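Local coordinates for protein ketol-acid reductoisomerase (NAD(+)) (uncultured archaeon GZfos26G2, PDB 4XDY) that catalyses the magnesium-dependent methyl migration and NADH-linked reduction of (S)-2-acetolactate to (R)-2,3-dihydroxy-isovalerate in branched-chain amino acid biosynthesis, at residues 126-131 with 163-168. Residues are numbered along the deposited sequence; the frame is centred on the assembly and turned at random.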
# COMPACT_ATOMS: atom_id res chain seq x y z
N ASP A 126 -22.21 -27.86 23.97
CA ASP A 126 -21.37 -29.05 23.84
C ASP A 126 -20.55 -29.10 22.60
O ASP A 126 -20.04 -30.15 22.23
CB ASP A 126 -22.24 -30.33 24.03
CG ASP A 126 -23.34 -30.45 22.97
OD1 ASP A 126 -23.46 -29.59 22.07
OD2 ASP A 126 -24.06 -31.45 23.02
N VAL A 127 -20.39 -27.97 21.90
CA VAL A 127 -19.47 -27.88 20.77
C VAL A 127 -18.34 -26.92 21.05
O VAL A 127 -18.50 -25.97 21.78
CB VAL A 127 -20.19 -27.46 19.39
CG1 VAL A 127 -21.31 -28.43 19.08
CG2 VAL A 127 -20.68 -26.04 19.48
N ASP A 128 -17.19 -27.19 20.48
CA ASP A 128 -16.10 -26.27 20.64
C ASP A 128 -16.48 -25.03 19.74
O ASP A 128 -17.11 -25.20 18.66
CB ASP A 128 -14.84 -26.84 20.16
CG ASP A 128 -14.24 -28.00 21.08
OD1 ASP A 128 -14.54 -28.01 22.26
OD2 ASP A 128 -13.40 -28.73 20.53
N VAL A 129 -15.98 -23.87 20.14
CA VAL A 129 -16.21 -22.62 19.37
C VAL A 129 -14.89 -21.87 19.27
O VAL A 129 -14.30 -21.46 20.32
CB VAL A 129 -17.31 -21.74 19.97
CG1 VAL A 129 -17.53 -20.43 19.11
CG2 VAL A 129 -18.60 -22.47 20.08
N ILE A 130 -14.38 -21.79 18.05
CA ILE A 130 -13.08 -21.29 17.77
C ILE A 130 -13.10 -20.23 16.67
O ILE A 130 -14.05 -20.17 15.88
CB ILE A 130 -12.09 -22.40 17.44
CG1 ILE A 130 -12.59 -23.21 16.28
CG2 ILE A 130 -11.93 -23.29 18.70
CD1 ILE A 130 -11.56 -24.12 15.73
N MET A 131 -12.00 -19.50 16.57
CA MET A 131 -11.82 -18.52 15.51
C MET A 131 -10.40 -18.51 15.05
O MET A 131 -9.44 -18.47 15.87
CB MET A 131 -12.22 -17.08 15.97
CG MET A 131 -11.79 -16.20 14.85
SD MET A 131 -12.61 -14.68 15.01
CE MET A 131 -11.83 -14.21 16.24
N GLY A 163 -11.87 -30.19 25.08
CA GLY A 163 -10.46 -29.92 25.41
C GLY A 163 -9.49 -29.62 24.34
O GLY A 163 -8.37 -29.14 24.63
N GLU A 164 -9.86 -29.89 23.10
CA GLU A 164 -8.94 -29.78 22.00
C GLU A 164 -9.24 -28.51 21.10
O GLU A 164 -8.60 -28.38 20.04
CB GLU A 164 -9.11 -30.97 21.10
CG GLU A 164 -8.69 -32.28 21.81
CD GLU A 164 -8.77 -33.51 20.90
OE1 GLU A 164 -9.60 -33.58 20.00
OE2 GLU A 164 -7.95 -34.44 21.08
N ALA A 165 -10.08 -27.61 21.58
CA ALA A 165 -10.48 -26.44 20.73
C ALA A 165 -9.28 -25.62 20.31
O ALA A 165 -9.08 -25.33 19.11
CB ALA A 165 -11.43 -25.61 21.50
N ARG A 166 -8.41 -25.31 21.27
CA ARG A 166 -7.24 -24.49 20.98
C ARG A 166 -6.30 -25.19 20.03
O ARG A 166 -5.69 -24.61 19.13
CB ARG A 166 -6.53 -24.05 22.29
CG ARG A 166 -5.17 -23.37 22.09
CD ARG A 166 -4.62 -22.84 23.48
NE ARG A 166 -3.36 -22.10 23.38
CZ ARG A 166 -2.15 -22.63 23.30
NH1 ARG A 166 -1.97 -23.94 23.41
NH2 ARG A 166 -1.11 -21.81 23.17
N GLU A 167 -6.04 -26.47 20.30
CA GLU A 167 -5.14 -27.22 19.49
C GLU A 167 -5.58 -27.26 18.00
O GLU A 167 -4.77 -27.12 17.10
CB GLU A 167 -5.05 -28.69 20.03
CG GLU A 167 -3.92 -29.40 19.36
CD GLU A 167 -3.74 -30.85 19.88
OE1 GLU A 167 -4.55 -31.29 20.71
OE2 GLU A 167 -2.83 -31.49 19.30
N VAL A 168 -6.86 -27.47 17.79
CA VAL A 168 -7.47 -27.51 16.45
C VAL A 168 -7.34 -26.14 15.77
O VAL A 168 -6.85 -26.07 14.65
CB VAL A 168 -8.93 -27.91 16.52
CG1 VAL A 168 -9.60 -27.73 15.15
CG2 VAL A 168 -9.00 -29.36 16.99
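The carboxylate oxygen OD2 of Asp128 hydrogen-bonds the hydroxyl OG of Ser162 and lies 3.7 Å from N of Ala165, in the first turn of helix 165-175. That amide instead bonds OD1 of Asn160, and OG of Ser162 also receives N of Glu164, the N-cap residue, so the serine links the aspartate to the helix start. Ala165 wedges its methyl between two strand side chains, with CB 3.7 Å from both CG of Asp128 and CG2 of Ile130. In Ile130, chi1 57° divides the work between the branches: CG2, anti to the carbonyl carbon, meets Ala165, while CG1 carries CD1 to 4.1 Å from CG1 of Val168, the two side chains crossing at about a right angle. Val157 also touches Ile130 and Ala165, placing the helix against the sheet of the Rossmann domain. Replacing Asp128 with an alanine would probably leave the Ser162 hydroxyl without its carboxylate partner and thin the packing on the Ala165 methyl, with only CB left on that side. No hydrogen bond joins the segments directly; the contact is van der Waals packing by Ile130 and the Asp128 carboxylate group, the polar link runs through Ser162, and the helix dipole is likely to favour the negative charge near its N-terminus.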